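Local atomic coordinates of peptidoglycan-N-acetylglucosamine deacetylase BC_1960 (Bacillus cereus, PDB entry 4L1G), a protein that removes the acetyl group from N-acetylglucosamine residues of cell-wall peptidoglycan, using zinc, and also acts on soluble chitin substrates. Residues 91-96 against 118-123; 125-130 against 253-258; 156-159 against 163-166. All blocks are in the same frame, centred on the assembly; numbering follows the deposited sequence.

Contact 1 (91-96 against 118-123)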
ATOM      1  N   ILE A  91       3.059  12.842   4.993  1.00 16.40           N
ATOM      2  CA  ILE A  91       3.662  11.517   5.060  1.00 15.33           C
ATOM      3  C   ILE A  91       4.980  11.503   4.299  1.00 15.25           C
ATOM      4  O   ILE A  91       5.976  10.972   4.783  1.00 15.01           O
ATOM      5  CB  ILE A  91       2.716  10.439   4.491  1.00 14.40           C
ATOM      6  CG1 ILE A  91       1.489  10.282   5.390  1.00 14.44           C
ATOM      7  CG2 ILE A  91       3.438   9.105   4.346  1.00 13.43           C
ATOM      8  CD1 ILE A  91       0.428   9.366   4.820  1.00 13.19           C
ATOM      9  N   LEU A  92       4.980  12.100   3.111  1.00 15.57           N
ATOM     10  CA  LEU A  92       6.183  12.173   2.282  1.00 15.69           C
ATOM     11  C   LEU A  92       7.326  12.888   2.995  1.00 16.50           C
ATOM     12  O   LEU A  92       8.483  12.477   2.892  1.00 16.37           O
ATOM     13  CB  LEU A  92       5.880  12.866   0.950  1.00 16.15           C
ATOM     14  CG  LEU A  92       5.068  12.051  -0.058  1.00 15.42           C
ATOM     15  CD1 LEU A  92       4.702  12.894  -1.268  1.00 16.11           C
ATOM     16  CD2 LEU A  92       5.828  10.802  -0.483  1.00 14.57           C
ATOM     17  N   ASP A  93       6.992  13.955   3.716  1.00 19.75           N
ATOM     18  CA  ASP A  93       7.982  14.725   4.460  1.00 20.71           C
ATOM     19  C   ASP A  93       8.589  13.899   5.590  1.00 20.27           C
ATOM     20  O   ASP A  93       9.805  13.899   5.789  1.00 20.58           O
ATOM     21  CB  ASP A  93       7.362  16.007   5.022  1.00 21.92           C
ATOM     22  CG  ASP A  93       6.993  17.003   3.937  1.00 22.67           C
ATOM     23  OD1 ASP A  93       6.036  17.783   4.138  1.00 23.38           O
ATOM     24  OD2 ASP A  93       7.659  17.005   2.878  1.00 22.65           O
ATOM     25  N   LYS A  94       7.740  13.191   6.324  1.00 19.52           N
ATOM     26  CA  LYS A  94       8.214  12.367   7.429  1.00 19.17           C
ATOM     27  C   LYS A  94       9.013  11.152   6.957  1.00 18.22           C
ATOM     28  O   LYS A  94       9.998  10.773   7.590  1.00 18.30           O
ATOM     29  CB  LYS A  94       7.060  11.957   8.343  1.00 18.92           C
ATOM     30  CG  LYS A  94       6.498  13.126   9.138  1.00 20.11           C
ATOM     31  CD  LYS A  94       5.620  12.663  10.282  1.00 20.08           C
ATOM     32  CE  LYS A  94       5.096  13.850  11.072  1.00 21.44           C
ATOM     33  NZ  LYS A  94       6.199  14.712  11.571  1.00 22.51           N
ATOM     34  N   LEU A  95       8.593  10.551   5.847  1.00 15.27           N
ATOM     35  CA  LEU A  95       9.347   9.447   5.261  1.00 14.53           C
ATOM     36  C   LEU A  95      10.719   9.934   4.799  1.00 15.17           C
ATOM     37  O   LEU A  95      11.719   9.228   4.930  1.00 14.99           O
ATOM     38  CB  LEU A  95       8.589   8.822   4.088  1.00 13.80           C
ATOM     39  CG  LEU A  95       7.267   8.111   4.387  1.00 13.12           C
ATOM     40  CD1 LEU A  95       6.631   7.623   3.096  1.00 12.60           C
ATOM     41  CD2 LEU A  95       7.461   6.955   5.361  1.00 12.57           C
ATOM     42  N   LYS A  96      10.749  11.150   4.265  1.00 17.67           N
ATOM     43  CA  LYS A  96      11.982  11.767   3.790  1.00 18.49           C
ATOM     44  C   LYS A  96      12.973  11.989   4.932  1.00 19.13           C
ATOM     45  O   LYS A  96      14.152  11.661   4.814  1.00 19.33           O
ATOM     46  CB  LYS A  96      11.670  13.102   3.110  1.00 19.43           C
ATOM     47  CG  LYS A  96      12.874  13.795   2.501  1.00 20.41           C
ATOM     48  CD  LYS A  96      13.493  12.947   1.404  1.00 19.91           C
ATOM     49  CE  LYS A  96      14.552  13.720   0.636  1.00 21.03           C
ATOM     50  NZ  LYS A  96      15.184  12.877  -0.417  1.00 20.69           N
ATOM     51  N   VAL A 118       0.922  12.669  -7.274  1.00 17.81           N
ATOM     52  CA  VAL A 118       1.269  11.347  -7.779  1.00 16.97           C
ATOM     53  C   VAL A 118       2.680  11.383  -8.352  1.00 17.26           C
ATOM     54  O   VAL A 118       3.471  10.457  -8.150  1.00 16.61           O
ATOM     55  CB  VAL A 118       0.294  10.890  -8.881  1.00 17.01           C
ATOM     56  CG1 VAL A 118       0.649   9.491  -9.360  1.00 16.26           C
ATOM     57  CG2 VAL A 118      -1.140  10.937  -8.377  1.00 16.89           C
ATOM     58  N   LYS A 119       2.993  12.465  -9.063  1.00 17.32           N
ATOM     59  CA  LYS A 119       4.321  12.650  -9.637  1.00 17.84           C
ATOM     60  C   LYS A 119       5.378  12.817  -8.548  1.00 17.73           C
ATOM     61  O   LYS A 119       6.501  12.339  -8.693  1.00 17.64           O
ATOM     62  CB  LYS A 119       4.345  13.853 -10.588  1.00 19.21           C
ATOM     63  CG  LYS A 119       3.479  13.689 -11.833  1.00 19.52           C
ATOM     64  CD  LYS A 119       3.564  14.918 -12.731  1.00 21.00           C
ATOM     65  CE  LYS A 119       2.763  14.735 -14.012  1.00 21.43           C
ATOM     66  NZ  LYS A 119       2.798  15.952 -14.877  1.00 22.98           N
ATOM     67  N   ARG A 120       5.016  13.494  -7.460  1.00 18.52           N
ATOM     68  CA  ARG A 120       5.950  13.716  -6.359  1.00 18.53           C
ATOM     69  C   ARG A 120       6.330  12.407  -5.671  1.00 17.37           C
ATOM     70  O   ARG A 120       7.496  12.187  -5.346  1.00 17.37           O
ATOM     71  CB  ARG A 120       5.376  14.698  -5.333  1.00 19.01           C
ATOM     72  CG  ARG A 120       6.362  15.034  -4.225  1.00 19.26           C
ATOM     73  CD  ARG A 120       5.741  15.848  -3.099  1.00 19.70           C
ATOM     74  NE  ARG A 120       6.629  15.875  -1.937  1.00 19.74           N
ATOM     75  CZ  ARG A 120       6.315  16.392  -0.752  1.00 20.07           C
ATOM     76  NH1 ARG A 120       5.122  16.938  -0.553  1.00 20.40           N
ATOM     77  NH2 ARG A 120       7.199  16.359   0.238  1.00 20.17           N
ATOM     78  N   ILE A 121       5.337  11.548  -5.453  1.00 15.80           N
ATOM     79  CA  ILE A 121       5.548  10.233  -4.854  1.00 14.75           C
ATOM     80  C   ILE A 121       6.579   9.431  -5.641  1.00 14.61           C
ATOM     81  O   ILE A 121       7.504   8.854  -5.069  1.00 14.29           O
ATOM     82  CB  ILE A 121       4.228   9.429  -4.802  1.00 14.01           C
ATOM     83  CG1 ILE A 121       3.213  10.119  -3.889  1.00 14.22           C
ATOM     84  CG2 ILE A 121       4.483   8.000  -4.340  1.00 13.05           C
ATOM     85  CD1 ILE A 121       1.839   9.477  -3.906  1.00 13.72           C
ATOM     86  N   ALA A 122       6.412   9.406  -6.959  1.00 15.57           N
ATOM     87  CA  ALA A 122       7.316   8.678  -7.839  1.00 15.63           C
ATOM     88  C   ALA A 122       8.696   9.324  -7.887  1.00 16.43           C
ATOM     89  O   ALA A 122       9.710   8.629  -7.950  1.00 16.37           O
ATOM     90  CB  ALA A 122       6.730   8.586  -9.238  1.00 15.99           C
ATOM     91  N   ASN A 123       8.733  10.652  -7.856  1.00 28.71           N
ATOM     92  CA  ASN A 123       9.994  11.382  -7.930  1.00 29.68           C
ATOM     93  C   ASN A 123      10.835  11.252  -6.666  1.00 29.54           C
ATOM     94  O   ASN A 123      12.035  11.525  -6.679  1.00 30.15           O
ATOM     95  CB  ASN A 123       9.754  12.860  -8.248  1.00 30.82           C
ATOM     96  CG  ASN A 123       9.291  13.081  -9.676  1.00 31.73           C
ATOM     97  OD1 ASN A 123       9.616  12.303 -10.573  1.00 31.52           O
ATOM     98  ND2 ASN A 123       8.527  14.147  -9.893  1.00 32.29           N
TER
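Asp93 and Arg120 form a salt bridge between two neighbouring helices. Arg120 NH2 donates a hydrogen bond to Asp93 OD2 at 2.8 Å. The N-H...O angle is 142°, so the bond is bent. The oxygen lies in the guanidinium plane, but NH2 meets it from above the carboxylate plane, and the two planes are 45° apart. Arg120 CG is anti to the backbone N (chi1 -176°), and the chain runs extended to NE, which carries the guanidinium across the gap. Glu124 makes a second salt bridge with NE, so two acids hold the group.

Both helices pack on the outer side of the barrel of this NodB-type polysaccharide deacetylase, next to strand 103-106. Their axes are 11.5 Å apart at closest approach and run nearly parallel.

Beneath the salt bridge, Leu92 and Arg120 pass alongside each other in opposite directions. Leu92 CD1 sits over one face of the guanidinium, toward its rim, 3.6 Å from Arg120 NE. The same methyl touches Arg120 CD. Deeper in, Leu92 CD1 meets Ile121 CG1 at 4.1 Å. Both Leu92 and Ile121 also rest on Phe104 of strand 103-106.

Contact 2 (125-130 against 253-258)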
ATOM      1  N   GLY A 125      11.285   8.407  -4.951  1.00 24.51           N
ATOM      2  CA  GLY A 125      11.785   7.053  -4.791  1.00 23.99           C
ATOM      3  C   GLY A 125      10.818   6.050  -4.194  1.00 22.90           C
ATOM      4  O   GLY A 125      11.201   4.922  -3.883  1.00 22.41           O
ATOM      5  N   HIS A 126       9.563   6.450  -4.028  1.00 15.86           N
ATOM      6  CA  HIS A 126       8.560   5.543  -3.491  1.00 14.93           C
ATOM      7  C   HIS A 126       7.931   4.735  -4.618  1.00 14.70           C
ATOM      8  O   HIS A 126       8.035   5.100  -5.788  1.00 15.22           O
ATOM      9  CB  HIS A 126       7.485   6.317  -2.728  1.00 14.92           C
ATOM     10  CG  HIS A 126       8.028   7.172  -1.626  1.00 15.36           C
ATOM     11  ND1 HIS A 126       8.531   6.649  -0.455  1.00 15.09           N
ATOM     12  CD2 HIS A 126       8.146   8.516  -1.520  1.00 16.18           C
ATOM     13  CE1 HIS A 126       8.935   7.634   0.327  1.00 15.69           C
ATOM     14  NE2 HIS A 126       8.711   8.778  -0.295  1.00 16.38           N
ATOM     15  N   VAL A 127       7.282   3.635  -4.259  1.00 11.32           N
ATOM     16  CA  VAL A 127       6.630   2.785  -5.244  1.00 11.11           C
ATOM     17  C   VAL A 127       5.120   3.003  -5.212  1.00 10.91           C
ATOM     18  O   VAL A 127       4.524   3.136  -4.140  1.00 10.62           O
ATOM     19  CB  VAL A 127       6.973   1.298  -5.011  1.00 10.61           C
ATOM     20  CG1 VAL A 127       6.179   0.399  -5.949  1.00 10.48           C
ATOM     21  CG2 VAL A 127       8.469   1.072  -5.192  1.00 10.96           C
ATOM     22  N   ILE A 128       4.512   3.057  -6.394  1.00 11.19           N
ATOM     23  CA  ILE A 128       3.077   3.268  -6.522  1.00 11.15           C
ATOM     24  C   ILE A 128       2.352   1.962  -6.839  1.00 10.73           C
ATOM     25  O   ILE A 128       2.799   1.180  -7.676  1.00 10.79           O
ATOM     26  CB  ILE A 128       2.772   4.320  -7.611  1.00 11.91           C
ATOM     27  CG1 ILE A 128       3.310   5.687  -7.181  1.00 12.45           C
ATOM     28  CG2 ILE A 128       1.277   4.398  -7.892  1.00 11.96           C
ATOM     29  CD1 ILE A 128       3.167   6.757  -8.228  1.00 13.34           C
ATOM     30  N   GLY A 129       1.240   1.723  -6.150  1.00 10.40           N
ATOM     31  CA  GLY A 129       0.423   0.553  -6.410  1.00 10.11           C
ATOM     32  C   GLY A 129      -0.974   0.927  -6.872  1.00 10.30           C
ATOM     33  O   GLY A 129      -1.408   2.067  -6.707  1.00 10.54           O
ATOM     34  N   ASN A 130      -1.676  -0.044  -7.445  1.00 10.19           N
ATOM     35  CA  ASN A 130      -3.029   0.156  -7.957  1.00 10.50           C
ATOM     36  C   ASN A 130      -4.075  -0.194  -6.898  1.00 10.42           C
ATOM     37  O   ASN A 130      -4.150  -1.333  -6.449  1.00 10.08           O
ATOM     38  CB  ASN A 130      -3.223  -0.703  -9.216  1.00 10.54           C
ATOM     39  CG  ASN A 130      -4.520  -0.401  -9.954  1.00 11.11           C
ATOM     40  OD1 ASN A 130      -5.544  -0.081  -9.351  1.00 11.42           O
ATOM     41  ND2 ASN A 130      -4.478  -0.517 -11.277  1.00 11.40           N
ATOM     42  N   PHE A 253      13.447  -0.589   6.516  1.00 11.06           N
ATOM     43  CA  PHE A 253      12.218  -0.364   5.763  1.00 10.60           C
ATOM     44  C   PHE A 253      12.454  -0.484   4.264  1.00 10.54           C
ATOM     45  O   PHE A 253      13.397   0.094   3.725  1.00 11.04           O
ATOM     46  CB  PHE A 253      11.613   0.996   6.114  1.00 10.87           C
ATOM     47  CG  PHE A 253      11.096   1.078   7.522  1.00 10.97           C
ATOM     48  CD1 PHE A 253       9.747   0.923   7.787  1.00 10.62           C
ATOM     49  CD2 PHE A 253      11.963   1.291   8.584  1.00 11.53           C
ATOM     50  CE1 PHE A 253       9.268   0.991   9.083  1.00 10.85           C
ATOM     51  CE2 PHE A 253      11.491   1.357   9.881  1.00 11.75           C
ATOM     52  CZ  PHE A 253      10.139   1.207  10.131  1.00 11.42           C
ATOM     53  N   VAL A 254      11.597  -1.253   3.599  1.00 10.03           N
ATOM     54  CA  VAL A 254      11.737  -1.497   2.170  1.00 10.04           C
ATOM     55  C   VAL A 254      10.415  -1.279   1.438  1.00  9.69           C
ATOM     56  O   VAL A 254       9.363  -1.115   2.060  1.00  9.40           O
ATOM     57  CB  VAL A 254      12.220  -2.936   1.888  1.00  9.94           C
ATOM     58  CG1 VAL A 254      13.581  -3.190   2.534  1.00 10.41           C
ATOM     59  CG2 VAL A 254      11.190  -3.949   2.375  1.00  9.42           C
ATOM     60  N   THR A 255      10.478  -1.273   0.111  1.00  9.84           N
ATOM     61  CA  THR A 255       9.279  -1.212  -0.712  1.00  9.60           C
ATOM     62  C   THR A 255       8.810  -2.631  -1.006  1.00  9.24           C
ATOM     63  O   THR A 255       9.553  -3.589  -0.796  1.00  9.28           O
ATOM     64  CB  THR A 255       9.546  -0.501  -2.044  1.00 10.06           C
ATOM     65  OG1 THR A 255      10.494  -1.260  -2.805  1.00 10.35           O
ATOM     66  CG2 THR A 255      10.096   0.894  -1.804  1.00 10.57           C
ATOM     67  N   LEU A 256       7.581  -2.765  -1.493  1.00  9.00           N
ATOM     68  CA  LEU A 256       7.040  -4.084  -1.812  1.00  8.78           C
ATOM     69  C   LEU A 256       7.814  -4.850  -2.900  1.00  9.12           C
ATOM     70  O   LEU A 256       8.098  -6.035  -2.720  1.00  9.10           O
ATOM     71  CB  LEU A 256       5.544  -4.011  -2.138  1.00  8.58           C
ATOM     72  CG  LEU A 256       4.645  -3.649  -0.956  1.00  8.32           C
ATOM     73  CD1 LEU A 256       3.180  -3.829  -1.324  1.00  8.22           C
ATOM     74  CD2 LEU A 256       5.010  -4.480   0.273  1.00  8.14           C
ATOM     75  N   PRO A 257       8.155  -4.187  -4.025  1.00 14.18           N
ATOM     76  CA  PRO A 257       8.938  -4.919  -5.028  1.00 14.68           C
ATOM     77  C   PRO A 257      10.269  -5.420  -4.480  1.00 14.94           C
ATOM     78  O   PRO A 257      10.752  -6.470  -4.906  1.00 15.25           O
ATOM     79  CB  PRO A 257       9.162  -3.878  -6.138  1.00 15.20           C
ATOM     80  CG  PRO A 257       8.789  -2.564  -5.545  1.00 15.02           C
ATOM     81  CD  PRO A 257       7.748  -2.862  -4.526  1.00 14.39           C
ATOM     82  N   SER A 258      10.846  -4.680  -3.541  1.00 15.08           N
ATOM     83  CA  SER A 258      12.068  -5.112  -2.883  1.00 15.33           C
ATOM     84  C   SER A 258      11.793  -6.304  -1.971  1.00 14.98           C
ATOM     85  O   SER A 258      12.520  -7.296  -1.995  1.00 15.29           O
ATOM     86  CB  SER A 258      12.682  -3.964  -2.084  1.00 15.46           C
ATOM     87  OG  SER A 258      13.782  -4.417  -1.315  1.00 15.89           O
TER
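The start of strand 127-130 meets the N-terminal end of the short helix 256-259, with Val127 packed against Thr255 and Pro257. Thr255 is the N-cap residue of that helix, and Pro257 lies in its first turn. The closest CA pair is Val127 and Thr255, 6.6 Å apart.

Val127 points its side chain at the other segment and uses both methyls. CG1 is anti to the backbone N (chi1 174°), while CG2 lies beside it. Val127 CG2 faces both Thr255 and Pro257. Val127 CG2 is 3.7 Å from Thr255 CB, and Val127 CG2 lies at the same 3.7 Å from Pro257 CG. Val127 CG1 turns to the proline alone and comes within 3.9 Å of Pro257 CD. The methyls of the valine therefore face CG and CD of the Pro257 ring.

Strand 127-130 belongs to the parallel sheet of the deacetylase barrel. It pairs with strand 103-106 through backbone bonds from Val127 and Gly129 to Phe104. Helix 256-259 follows strand 252-253, which pairs with strand 74-80. The contact thus joins two parts of the barrel that are far apart in sequence.

Thr255 crosses Val127 at about a right angle. Thr255 CG2 is 3.8 Å from Val127 CG2, and the hydroxyl Thr255 OG1 is 3.9 Å from Val127 CG2. The cross-contact is therefore mainly apolar, although Thr255 is at the N-cap position. The backbone N of Leu256 is hydrogen-bonded to Thr103 OG1, which ties the helix start to strand 103-106. Lys264 packs on both Val127 and Pro257.

Contact 3 (156-159 against 163-166); sequences ILNR and YAPK
Helix 143-161 is near its C-terminal end at residues 156-159, and the chain then doubles back so that the irregular segment 163-166 lies beside it. Asn158 CA and Tyr163 CA are only 4.5 Å apart. The closeness allows a CA-H...O contact, with Asn158 CA 3.2 Å from Tyr163 O and an angle of 155° at the hydrogen.

The side chain of Asn158 also lies against the returning backbone. Its CG is anti to the backbone N (chi1 -179°), which brings OD1 over to the peptide between Tyr163 and Ala164. Asn158 OD1 is 3.2 Å from Tyr163 C. Asn158 OD1 is also 3.4 Å from Ala164 N, but the angle is too poor for a hydrogen bond.

This turn is the helix-to-strand connection of the deacetylase fold, leading from helix 143-161 into strand 167-168. On its inner side Leu157 points toward the other segment and crosses Pro165 at about a right angle. Leu157 CD1 is 3.9 Å from Pro165 CG, and Leu157 CB is 4.0 Å from the same carbon. The leucine side chain lies about 7 Å from that of His131, a zinc ligand.

Tyr163 directs its CB away from the helix. Its hydroxyl is hydrogen-bonded to the backbone N of Ile128, and its ring has a cation-pi contact with Lys264.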
ATOM      1  N   ILE A 156      -4.139   5.645 -15.843  1.00 16.63           N
ATOM      2  CA  ILE A 156      -3.952   6.926 -15.173  1.00 16.81           C
ATOM      3  C   ILE A 156      -2.584   7.005 -14.500  1.00 16.34           C
ATOM      4  O   ILE A 156      -1.852   7.981 -14.671  1.00 16.92           O
ATOM      5  CB  ILE A 156      -5.059   7.169 -14.128  1.00 16.50           C
ATOM      6  CG1 ILE A 156      -6.409   7.372 -14.825  1.00 17.24           C
ATOM      7  CG2 ILE A 156      -4.721   8.369 -13.253  1.00 16.65           C
ATOM      8  CD1 ILE A 156      -7.593   7.409 -13.882  1.00 17.03           C
ATOM      9  N   LEU A 157      -2.240   5.965 -13.747  1.00 15.38           N
ATOM     10  CA  LEU A 157      -0.983   5.933 -13.010  1.00 14.91           C
ATOM     11  C   LEU A 157       0.224   5.800 -13.934  1.00 15.37           C
ATOM     12  O   LEU A 157       1.281   6.369 -13.666  1.00 15.54           O
ATOM     13  CB  LEU A 157      -0.994   4.806 -11.974  1.00 13.35           C
ATOM     14  CG  LEU A 157      -2.052   4.952 -10.879  1.00 13.03           C
ATOM     15  CD1 LEU A 157      -2.015   3.774  -9.920  1.00 11.94           C
ATOM     16  CD2 LEU A 157      -1.872   6.268 -10.136  1.00 13.69           C
ATOM     17  N   ASN A 158       0.063   5.051 -15.021  1.00 20.37           N
ATOM     18  CA  ASN A 158       1.125   4.912 -16.011  1.00 21.02           C
ATOM     19  C   ASN A 158       1.489   6.259 -16.620  1.00 22.09           C
ATOM     20  O   ASN A 158       2.665   6.578 -16.802  1.00 22.57           O
ATOM     21  CB  ASN A 158       0.713   3.935 -17.113  1.00 21.34           C
ATOM     22  CG  ASN A 158       1.792   3.746 -18.159  1.00 22.24           C
ATOM     23  OD1 ASN A 158       2.968   3.594 -17.834  1.00 22.09           O
ATOM     24  ND2 ASN A 158       1.399   3.772 -19.428  1.00 23.29           N
ATOM     25  N   ARG A 159       0.467   7.051 -16.922  1.00 38.67           N
ATOM     26  CA  ARG A 159       0.660   8.356 -17.538  1.00 39.83           C
ATOM     27  C   ARG A 159       1.346   9.334 -16.584  1.00 39.79           C
ATOM     28  O   ARG A 159       2.167  10.150 -17.002  1.00 40.61           O
ATOM     29  CB  ARG A 159      -0.686   8.916 -18.007  1.00 40.43           C
ATOM     30  CG  ARG A 159      -0.597  10.245 -18.738  1.00 41.99           C
ATOM     31  CD  ARG A 159      -1.947  10.648 -19.310  1.00 42.76           C
ATOM     32  NE  ARG A 159      -3.003  10.596 -18.301  1.00 42.13           N
ATOM     33  CZ  ARG A 159      -3.289  11.591 -17.467  1.00 42.28           C
ATOM     34  NH1 ARG A 159      -2.595  12.722 -17.520  1.00 42.71           N
ATOM     35  NH2 ARG A 159      -4.266  11.455 -16.580  1.00 41.57           N
ATOM     36  N   TYR A 163       5.202   4.447 -15.398  1.00 16.37           N
ATOM     37  CA  TYR A 163       5.190   2.992 -15.484  1.00 15.89           C
ATOM     38  C   TYR A 163       3.843   2.436 -15.037  1.00 15.07           C
ATOM     39  O   TYR A 163       3.118   3.079 -14.282  1.00 14.68           O
ATOM     40  CB  TYR A 163       6.322   2.383 -14.646  1.00 15.40           C
ATOM     41  CG  TYR A 163       6.193   2.606 -13.154  1.00 14.49           C
ATOM     42  CD1 TYR A 163       6.662   3.773 -12.563  1.00 14.67           C
ATOM     43  CD2 TYR A 163       5.611   1.646 -12.335  1.00 13.57           C
ATOM     44  CE1 TYR A 163       6.550   3.981 -11.198  1.00 13.96           C
ATOM     45  CE2 TYR A 163       5.494   1.844 -10.966  1.00 12.85           C
ATOM     46  CZ  TYR A 163       5.965   3.013 -10.403  1.00 13.06           C
ATOM     47  OH  TYR A 163       5.853   3.216  -9.044  1.00 12.48           O
ATOM     48  N   ALA A 164       3.511   1.240 -15.513  1.00 20.03           N
ATOM     49  CA  ALA A 164       2.296   0.560 -15.084  1.00 20.11           C
ATOM     50  C   ALA A 164       2.583  -0.263 -13.831  1.00 19.09           C
ATOM     51  O   ALA A 164       3.362  -1.212 -13.881  1.00 19.16           O
ATOM     52  CB  ALA A 164       1.766  -0.330 -16.199  1.00 21.28           C
ATOM     53  N   PRO A 165       1.954   0.102 -12.701  1.00 14.00           N
ATOM     54  CA  PRO A 165       2.210  -0.545 -11.405  1.00 12.95           C
ATOM     55  C   PRO A 165       1.920  -2.044 -11.420  1.00 13.03           C
ATOM     56  O   PRO A 165       0.888  -2.470 -11.936  1.00 13.77           O
ATOM     57  CB  PRO A 165       1.235   0.167 -10.461  1.00 12.58           C
ATOM     58  CG  PRO A 165       0.967   1.484 -11.116  1.00 13.24           C
ATOM     59  CD  PRO A 165       0.972   1.194 -12.586  1.00 14.11           C
ATOM     60  N   LYS A 166       2.828  -2.831 -10.853  1.00 17.43           N
ATOM     61  CA  LYS A 166       2.667  -4.280 -10.804  1.00 17.83           C
ATOM     62  C   LYS A 166       1.805  -4.697  -9.618  1.00 17.04           C
ATOM     63  O   LYS A 166       1.185  -5.761  -9.629  1.00 17.59           O
ATOM     64  CB  LYS A 166       4.036  -4.963 -10.713  1.00 17.95           C
ATOM     65  CG  LYS A 166       3.989  -6.485 -10.772  1.00 18.92           C
ATOM     66  CD  LYS A 166       5.366  -7.090 -10.549  1.00 18.95           C
ATOM     67  CE  LYS A 166       5.349  -8.598 -10.743  1.00 20.29           C
ATOM     68  NZ  LYS A 166       5.020  -8.976 -12.145  1.00 22.08           N
TER

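Followed from the N terminus, contact 1 comes first. It closes a short loop from helix 89-97 through strand 103-106 to helix 115-123. The chain then enters strand 127-130, where contact 2 opens, and that loop closes only at helix 256-259. Contact 3 is nested inside it, a tight return at the end of helix 143-161. None of the loops cross. The contacts also touch directly. His126, just before strand 127-130, packs against Leu92 and Leu95 of contact 1. Gly129 O meets Leu157 of contact 3. Strand 127-130 touches both, and Val118 of contact 1 also packs on Leu157 of contact 3.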